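Local coordinates for binary enterotoxin of Clostridium perfringens component a (Clostridium perfringens, PDB 5WTZ), which probably transfers ADP-ribose from bound NAD+ to actin, as the enzymatic component of a two-part clostridial enterotoxin, at residues K58-Y66 / S347-K355; Y45-S56 / Q137-M145. One frame throughout, in Å; residues are numbered along the deposited sequence. Where two conformers were deposited one is given.

Contact 1: residues K58-Y66 / S347-K355; sequences KKKFALDNY and SNNISAFAK. With NAD (nicotinamide-adenine-dinucleotide), chain B.
The carbonyl oxygen of Lys60 near the end of helix 36-61 takes two donors: the Ser347 hydroxyl OG, 2.8 Å from Lys60 O, and the amide of Asn218. This hydroxyl sits between the Ser347 N and carbonyl carbon (chi1 54°) and reaches the oxygen from above the carbonyl plane. The Phe61 ring lies against Ser347, with CE1 4.0 Å from Ser347 CB, while the Phe61 CA-H points at Ser347 O. Arg300, a residue of the NADH site, bonds both Phe61 O and Ser347 O, tying the junction to strand 295-301. The seam joins the helix of one ADP-ribosyltransferase-family region to the loop between strands 341-344 and 358-364 of the other. A nearly straight bond from Asn349 N to Ala62 O (2.9 Å) continues it. Asn349 CB lies 3.6 Å from Leu63 CD2, and its amide is fixed in rotation at both ends: OD1 accepts from Ile350 N, and ND2 donates to Ala354 O (3.1 Å), in the carbonyl plane of Ala354, on a lone pair. Asn348 ND2 makes a nearly straight hydrogen bond to Asp64 OD1 (3.1 Å) from above the carboxylate plane; Asn348 OD1 accepts from Asn218. Phe353 turns one ring face to NAD O7N, its CZ 3.4 Å from NAD O5D.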
# COMPACT_ATOMS: atom_id res chain seq x y z
N LYS A 58 6.85 0.11 -10.27
CA LYS A 58 6.68 0.54 -11.66
C LYS A 58 5.66 -0.34 -12.38
O LYS A 58 4.72 0.16 -13.01
CB LYS A 58 8.01 0.47 -12.43
CG LYS A 58 9.05 1.52 -12.07
CD LYS A 58 10.36 1.20 -12.79
CE LYS A 58 11.43 2.23 -12.47
NZ LYS A 58 11.09 3.55 -13.06
N LYS A 59 5.86 -1.65 -12.27
CA LYS A 59 5.09 -2.59 -13.06
C LYS A 59 3.62 -2.60 -12.65
O LYS A 59 2.73 -2.58 -13.50
CB LYS A 59 5.67 -4.00 -12.93
CG LYS A 59 5.00 -5.03 -13.82
CD LYS A 59 5.42 -6.44 -13.42
CE LYS A 59 4.69 -7.50 -14.25
NZ LYS A 59 4.86 -7.27 -15.71
N LYS A 60 3.36 -2.64 -11.35
CA LYS A 60 1.99 -2.80 -10.90
C LYS A 60 1.17 -1.52 -11.09
O LYS A 60 -0.05 -1.60 -11.20
CB LYS A 60 1.95 -3.25 -9.44
CG LYS A 60 2.43 -2.28 -8.40
CD LYS A 60 2.60 -3.06 -7.10
CE LYS A 60 2.72 -2.19 -5.88
NZ LYS A 60 3.01 -3.07 -4.69
N PHE A 61 1.82 -0.37 -11.17
CA PHE A 61 1.09 0.87 -11.42
C PHE A 61 1.07 1.30 -12.90
O PHE A 61 0.44 2.30 -13.25
CB PHE A 61 1.66 2.00 -10.57
CG PHE A 61 1.34 1.88 -9.11
CD1 PHE A 61 0.04 2.06 -8.67
CD2 PHE A 61 2.34 1.58 -8.19
CE1 PHE A 61 -0.28 1.94 -7.32
CE2 PHE A 61 2.03 1.47 -6.83
CZ PHE A 61 0.71 1.65 -6.41
N ALA A 62 1.75 0.54 -13.76
CA ALA A 62 1.84 0.88 -15.18
C ALA A 62 0.53 0.72 -15.94
O ALA A 62 -0.44 0.10 -15.46
CB ALA A 62 2.92 0.03 -15.84
N LEU A 63 0.52 1.24 -17.16
CA LEU A 63 -0.56 1.01 -18.09
C LEU A 63 -0.58 -0.46 -18.48
O LEU A 63 0.41 -1.17 -18.31
CB LEU A 63 -0.42 1.88 -19.34
CG LEU A 63 -0.62 3.38 -19.13
CD1 LEU A 63 0.02 4.13 -20.29
CD2 LEU A 63 -2.11 3.68 -19.05
N ASP A 64 -1.71 -0.90 -19.04
CA ASP A 64 -1.95 -2.32 -19.29
C ASP A 64 -0.96 -3.00 -20.23
O ASP A 64 -0.59 -4.15 -19.99
CB ASP A 64 -3.36 -2.52 -19.83
CG ASP A 64 -4.42 -2.27 -18.78
OD1 ASP A 64 -4.10 -1.64 -17.75
OD2 ASP A 64 -5.57 -2.72 -18.97
N ASN A 65 -0.53 -2.32 -21.29
CA ASN A 65 0.35 -2.97 -22.25
C ASN A 65 1.76 -2.41 -22.17
O ASN A 65 2.50 -2.36 -23.14
CB ASN A 65 -0.19 -2.85 -23.67
CG ASN A 65 -1.49 -3.61 -23.85
OD1 ASN A 65 -2.43 -3.12 -24.48
ND2 ASN A 65 -1.58 -4.78 -23.22
N TYR A 66 2.09 -1.97 -20.96
CA TYR A 66 3.46 -1.74 -20.55
C TYR A 66 4.14 -3.10 -20.45
O TYR A 66 3.75 -3.93 -19.63
CB TYR A 66 3.45 -1.01 -19.21
CG TYR A 66 4.75 -0.87 -18.48
CD1 TYR A 66 5.53 0.27 -18.63
CD2 TYR A 66 5.17 -1.84 -17.57
CE1 TYR A 66 6.70 0.42 -17.92
CE2 TYR A 66 6.34 -1.69 -16.85
CZ TYR A 66 7.10 -0.56 -17.03
OH TYR A 66 8.27 -0.39 -16.33
N SER A 347 -4.55 -1.60 -9.49
CA SER A 347 -3.47 -0.63 -9.42
C SER A 347 -3.06 -0.16 -10.82
O SER A 347 -2.33 0.83 -10.93
CB SER A 347 -2.25 -1.22 -8.67
OG SER A 347 -1.83 -2.46 -9.23
N ASN A 348 -3.53 -0.86 -11.86
CA ASN A 348 -3.29 -0.50 -13.26
C ASN A 348 -3.53 0.98 -13.53
O ASN A 348 -4.50 1.55 -13.05
CB ASN A 348 -4.18 -1.29 -14.24
CG ASN A 348 -4.04 -2.80 -14.12
OD1 ASN A 348 -4.03 -3.34 -13.02
ND2 ASN A 348 -3.94 -3.48 -15.25
N ASN A 349 -2.66 1.61 -14.33
CA ASN A 349 -2.95 2.96 -14.80
C ASN A 349 -4.17 2.94 -15.74
O ASN A 349 -4.48 1.91 -16.32
CB ASN A 349 -1.74 3.56 -15.51
CG ASN A 349 -1.75 5.09 -15.51
OD1 ASN A 349 -2.73 5.72 -15.10
ND2 ASN A 349 -0.65 5.69 -15.97
N ILE A 350 -4.85 4.07 -15.86
CA ILE A 350 -6.02 4.19 -16.74
C ILE A 350 -5.69 5.16 -17.87
O ILE A 350 -5.19 6.26 -17.61
CB ILE A 350 -7.26 4.70 -15.97
CG1 ILE A 350 -7.65 3.70 -14.87
CG2 ILE A 350 -8.41 4.94 -16.92
CD1 ILE A 350 -8.63 4.27 -13.84
N SER A 351 -5.95 4.74 -19.11
CA SER A 351 -5.56 5.50 -20.30
C SER A 351 -5.98 6.96 -20.26
O SER A 351 -5.18 7.85 -20.57
CB SER A 351 -6.12 4.85 -21.57
OG SER A 351 -5.39 3.69 -21.90
N ALA A 352 -7.23 7.21 -19.87
CA ALA A 352 -7.75 8.58 -19.88
C ALA A 352 -7.06 9.46 -18.84
O ALA A 352 -7.04 10.68 -18.98
CB ALA A 352 -9.27 8.58 -19.66
N PHE A 353 -6.50 8.83 -17.81
CA PHE A 353 -5.88 9.55 -16.70
C PHE A 353 -4.41 9.19 -16.53
O PHE A 353 -3.88 9.23 -15.42
CB PHE A 353 -6.64 9.28 -15.40
CG PHE A 353 -8.14 9.39 -15.55
CD1 PHE A 353 -8.71 10.59 -15.94
CD2 PHE A 353 -8.96 8.29 -15.33
CE1 PHE A 353 -10.09 10.70 -16.11
CE2 PHE A 353 -10.35 8.39 -15.49
CZ PHE A 353 -10.91 9.60 -15.88
N ALA A 354 -3.76 8.84 -17.64
CA ALA A 354 -2.42 8.23 -17.62
C ALA A 354 -1.34 9.16 -17.08
O ALA A 354 -0.36 8.70 -16.52
CB ALA A 354 -2.04 7.75 -18.99
N LYS A 355 -1.54 10.46 -17.24
CA LYS A 355 -0.51 11.41 -16.83
C LYS A 355 -0.74 12.04 -15.46
O LYS A 355 0.14 12.77 -14.97
CB LYS A 355 -0.37 12.50 -17.89
CG LYS A 355 0.29 11.98 -19.17
CD LYS A 355 0.60 13.08 -20.16
CE LYS A 355 1.29 12.50 -21.39
NZ LYS A 355 1.75 13.54 -22.36
PA NAD B . -13.88 13.41 -10.91
O1A NAD B . -15.23 14.08 -11.00
O2A NAD B . -13.46 12.72 -9.65
O5B NAD B . -12.72 14.46 -11.27
C5B NAD B . -12.86 15.47 -12.28
C4B NAD B . -11.93 16.63 -11.96
O4B NAD B . -12.35 17.20 -10.71
C3B NAD B . -10.48 16.18 -11.79
O3B NAD B . -9.62 17.19 -12.33
C2B NAD B . -10.32 16.08 -10.28
O2B NAD B . -8.97 16.32 -9.85
C1B NAD B . -11.29 17.14 -9.76
N9A NAD B . -11.81 16.72 -8.45
C8A NAD B . -12.47 15.58 -8.16
N7A NAD B . -12.79 15.53 -6.84
C5A NAD B . -12.30 16.64 -6.27
C6A NAD B . -12.28 17.22 -4.92
N6A NAD B . -12.86 16.56 -3.88
N1A NAD B . -11.66 18.41 -4.74
C2A NAD B . -11.09 19.07 -5.76
N3A NAD B . -11.09 18.61 -7.03
C4A NAD B . -11.66 17.42 -7.33
O3 NAD B . -13.84 12.33 -12.10
PN NAD B . -12.58 11.56 -12.73
O1N NAD B . -12.01 10.64 -11.67
O2N NAD B . -11.70 12.57 -13.44
O5D NAD B . -13.35 10.71 -13.86
C5D NAD B . -14.45 9.86 -13.54
C4D NAD B . -14.72 8.94 -14.72
O4D NAD B . -13.70 7.93 -14.77
C3D NAD B . -16.01 8.18 -14.50
O3D NAD B . -16.49 7.75 -15.79
C2D NAD B . -15.58 6.98 -13.69
O2D NAD B . -16.45 5.86 -13.89
C1D NAD B . -14.15 6.72 -14.19
N1N NAD B . -13.22 6.31 -13.12
C2N NAD B . -12.15 7.07 -12.80
C3N NAD B . -11.27 6.67 -11.79
C7N NAD B . -10.07 7.50 -11.42
O7N NAD B . -10.04 8.72 -11.59
N7N NAD B . -9.04 6.83 -10.93
C4N NAD B . -11.46 5.47 -11.12
C5N NAD B . -12.57 4.71 -11.46
C6N NAD B . -13.42 5.15 -12.47

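Contact 2: residues Y45-S56 / Q137-M145; sequences YIKNSSEINSYS and QDGFKDVTM
Tyr45 and Asp142 share the shortest polar contact here: the phenol OH of Tyr45 donates to Asp142 OD1 at a very short 2.5 Å. The oxygen lies at the ring edge, near its plane, though ring and carboxylate stand 81° apart. A chi1 of -173° swings the Tyr45 ring away from its own backbone N, letting the hydroxyl reach Asp142. A second bond runs the other way, Phe140 N to Asn53 OD1 at 2.8 Å, from above the amide carbonyl plane; Asn53 ND2 gives a weak bond to Tyr45 OH. Gly139 has positive phi (71°); its CA lies 3.5 Å from Asn53 OD1, where the backbones come closest. At the two ends, one water joins Ser49 OG to Asp142 OD2 and another donates to Ser56 OG while accepting from Gly139 N. Apolar packing lies between: Phe140 CB is 3.8 Å from Tyr45 CE1, and Ile52 CG2 meets the Phe140 ring edge. Helix 36-61 thus rests against the loop leading into strand 141-144, an outermost strand of a three-stranded antiparallel sheet, and through Asp142 against that strand. Arg179 on Asp142 OD2 probably keeps the carboxylate ionised, making it a charged acceptor for Tyr45 OH, which the weak Asn53 ND2 bond would polarise further.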
# COMPACT_ATOMS: atom_id res chain seq x y z
N TYR A 45 18.22 -11.17 -6.56
CA TYR A 45 17.71 -10.38 -5.44
C TYR A 45 18.84 -10.05 -4.47
O TYR A 45 18.91 -8.93 -3.95
CB TYR A 45 16.55 -11.10 -4.71
CG TYR A 45 15.91 -10.22 -3.67
CD1 TYR A 45 14.90 -9.32 -4.01
CD2 TYR A 45 16.31 -10.28 -2.34
CE1 TYR A 45 14.31 -8.50 -3.05
CE2 TYR A 45 15.73 -9.47 -1.38
CZ TYR A 45 14.74 -8.58 -1.73
OH TYR A 45 14.19 -7.77 -0.76
N ILE A 46 19.72 -11.01 -4.21
CA ILE A 46 20.88 -10.74 -3.37
C ILE A 46 21.70 -9.59 -3.95
O ILE A 46 22.13 -8.72 -3.21
CB ILE A 46 21.77 -11.98 -3.22
CG1 ILE A 46 21.03 -13.07 -2.44
CG2 ILE A 46 23.09 -11.63 -2.54
CD1 ILE A 46 21.75 -14.40 -2.45
N LYS A 47 21.88 -9.57 -5.27
CA LYS A 47 22.73 -8.57 -5.95
C LYS A 47 22.11 -7.18 -6.09
O LYS A 47 22.80 -6.17 -5.98
CB LYS A 47 23.11 -9.07 -7.35
CG LYS A 47 24.11 -10.23 -7.37
CD LYS A 47 25.55 -9.73 -7.24
CE LYS A 47 26.51 -10.89 -6.95
NZ LYS A 47 26.15 -11.60 -5.68
N ASN A 48 20.81 -7.12 -6.36
CA ASN A 48 20.17 -5.81 -6.45
C ASN A 48 18.70 -5.82 -6.08
O ASN A 48 17.85 -5.53 -6.91
CB ASN A 48 20.34 -5.23 -7.85
CG ASN A 48 20.54 -3.71 -7.83
OD1 ASN A 48 19.86 -2.99 -7.09
ND2 ASN A 48 21.49 -3.23 -8.63
N SER A 49 18.42 -6.14 -4.81
CA SER A 49 17.07 -6.10 -4.28
C SER A 49 16.37 -4.77 -4.54
O SER A 49 15.19 -4.75 -4.84
CB SER A 49 17.09 -6.38 -2.78
OG SER A 49 17.93 -5.46 -2.11
N SER A 50 17.10 -3.66 -4.44
CA SER A 50 16.46 -2.36 -4.56
C SER A 50 15.87 -2.15 -5.96
O SER A 50 14.76 -1.65 -6.11
CB SER A 50 17.46 -1.24 -4.23
OG SER A 50 16.79 0.01 -4.22
N GLU A 51 16.62 -2.59 -6.97
CA GLU A 51 16.16 -2.49 -8.34
C GLU A 51 14.92 -3.36 -8.61
O GLU A 51 13.98 -2.94 -9.26
CB GLU A 51 17.30 -2.85 -9.27
CG GLU A 51 16.92 -3.29 -10.67
CD GLU A 51 18.14 -3.46 -11.53
OE1 GLU A 51 18.74 -4.56 -11.56
OE2 GLU A 51 18.50 -2.46 -12.19
N ILE A 52 14.93 -4.59 -8.09
CA ILE A 52 13.78 -5.48 -8.21
C ILE A 52 12.56 -4.90 -7.50
O ILE A 52 11.43 -4.90 -8.04
CB ILE A 52 14.11 -6.87 -7.66
CG1 ILE A 52 15.17 -7.50 -8.57
CG2 ILE A 52 12.83 -7.74 -7.55
CD1 ILE A 52 15.89 -8.68 -7.98
N ASN A 53 12.76 -4.39 -6.30
CA ASN A 53 11.63 -3.89 -5.53
C ASN A 53 11.07 -2.62 -6.15
O ASN A 53 9.85 -2.43 -6.17
CB ASN A 53 12.03 -3.67 -4.07
CG ASN A 53 12.19 -4.97 -3.32
OD1 ASN A 53 11.52 -5.96 -3.62
ND2 ASN A 53 13.07 -4.99 -2.33
N SER A 54 11.94 -1.76 -6.67
CA SER A 54 11.47 -0.54 -7.28
C SER A 54 10.70 -0.88 -8.56
O SER A 54 9.67 -0.28 -8.85
CB SER A 54 12.63 0.41 -7.57
OG SER A 54 13.05 1.01 -6.36
N TYR A 55 11.19 -1.88 -9.29
CA TYR A 55 10.51 -2.33 -10.49
C TYR A 55 9.11 -2.89 -10.20
O TYR A 55 8.18 -2.62 -10.96
CB TYR A 55 11.35 -3.39 -11.23
CG TYR A 55 10.70 -3.86 -12.52
CD1 TYR A 55 10.75 -3.08 -13.67
CD2 TYR A 55 10.00 -5.06 -12.57
CE1 TYR A 55 10.14 -3.49 -14.85
CE2 TYR A 55 9.39 -5.49 -13.74
CZ TYR A 55 9.46 -4.70 -14.87
OH TYR A 55 8.86 -5.11 -16.03
N SER A 56 8.94 -3.65 -9.12
CA SER A 56 7.63 -4.19 -8.78
C SER A 56 6.60 -3.07 -8.68
O SER A 56 5.45 -3.24 -9.06
CB SER A 56 7.67 -4.98 -7.47
OG SER A 56 7.75 -4.11 -6.36
N GLN A 137 3.48 -2.73 2.48
CA GLN A 137 4.90 -2.95 2.19
C GLN A 137 5.12 -3.39 0.74
O GLN A 137 4.83 -4.54 0.39
CB GLN A 137 5.47 -3.98 3.16
CG GLN A 137 5.19 -3.66 4.62
CD GLN A 137 5.90 -2.40 5.08
OE1 GLN A 137 7.11 -2.26 4.89
NE2 GLN A 137 5.17 -1.51 5.73
N ASP A 138 5.66 -2.48 -0.08
CA ASP A 138 5.88 -2.76 -1.50
C ASP A 138 7.09 -3.66 -1.73
O ASP A 138 8.08 -3.58 -1.02
CB ASP A 138 6.07 -1.47 -2.29
CG ASP A 138 4.81 -0.65 -2.30
OD1 ASP A 138 3.84 -1.10 -2.94
OD2 ASP A 138 4.80 0.42 -1.67
N GLY A 139 7.01 -4.50 -2.76
CA GLY A 139 8.10 -5.39 -3.10
C GLY A 139 8.31 -6.51 -2.09
O GLY A 139 7.47 -6.77 -1.23
N PHE A 140 9.44 -7.20 -2.22
CA PHE A 140 9.85 -8.20 -1.25
C PHE A 140 10.53 -7.50 -0.09
O PHE A 140 11.13 -6.44 -0.25
CB PHE A 140 10.78 -9.25 -1.87
CG PHE A 140 10.20 -9.93 -3.08
CD1 PHE A 140 9.36 -11.01 -2.94
CD2 PHE A 140 10.49 -9.46 -4.35
CE1 PHE A 140 8.82 -11.62 -4.07
CE2 PHE A 140 9.95 -10.06 -5.47
CZ PHE A 140 9.12 -11.15 -5.33
N LYS A 141 10.43 -8.09 1.09
CA LYS A 141 11.02 -7.49 2.28
C LYS A 141 11.97 -8.49 2.92
O LYS A 141 11.54 -9.54 3.40
CB LYS A 141 9.93 -7.05 3.26
CG LYS A 141 10.45 -6.44 4.56
CD LYS A 141 11.47 -5.34 4.28
CE LYS A 141 11.72 -4.49 5.53
NZ LYS A 141 12.63 -3.33 5.25
N ASP A 142 13.26 -8.19 2.92
CA ASP A 142 14.21 -9.06 3.58
C ASP A 142 14.54 -8.48 4.94
O ASP A 142 14.61 -7.25 5.10
CB ASP A 142 15.46 -9.27 2.73
CG ASP A 142 16.09 -7.98 2.26
OD1 ASP A 142 15.61 -7.39 1.26
OD2 ASP A 142 17.09 -7.55 2.88
N VAL A 143 14.70 -9.36 5.91
CA VAL A 143 14.89 -8.98 7.31
C VAL A 143 15.90 -9.87 8.00
O VAL A 143 16.42 -10.81 7.40
CB VAL A 143 13.56 -9.05 8.08
CG1 VAL A 143 12.59 -8.02 7.54
CG2 VAL A 143 12.97 -10.45 7.96
N THR A 144 16.17 -9.59 9.28
CA THR A 144 17.11 -10.39 10.06
C THR A 144 16.40 -11.12 11.20
O THR A 144 15.30 -10.74 11.61
CB THR A 144 18.26 -9.52 10.60
OG1 THR A 144 17.75 -8.58 11.55
CG2 THR A 144 18.90 -8.76 9.48
N MET A 145 17.04 -12.17 11.72
CA MET A 145 16.41 -13.07 12.68
C MET A 145 16.54 -12.64 14.14
O MET A 145 15.85 -13.17 15.01
CB MET A 145 16.99 -14.47 12.55
CG MET A 145 16.82 -15.06 11.17
SD MET A 145 17.60 -16.66 10.97
CE MET A 145 17.68 -16.66 9.17
O HOH W 1 18.45 -6.14 0.74
O HOH W 2 5.34 -4.66 -4.95

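How the contacts relate
Helix 36-61 serves both contacts, whose centres lie 22 Å apart: its middle turns meet 137-145 in contact 2, and its last turn with the loop beyond meets 347-355 in contact 1. Along the chain the order is 45-56, 58-66, 137-145, 347-355, so the contacts cross. They also touch, through the salt bridge from Lys60 NZ to Asp138 OD1 at 2.8 Å. Contact 2 stays within the first ADP-ribosyltransferase-family region, whereas contact 1 joins it to the second, which holds the NAD pocket. Both regions have a five-stranded mixed sheet of order 1-3-5-4-2, consistent with a duplicated fold; helix 36-61 touches the loop and strand 137-145 of the first and, at its end, the loop 347-355 of the NAD-binding second.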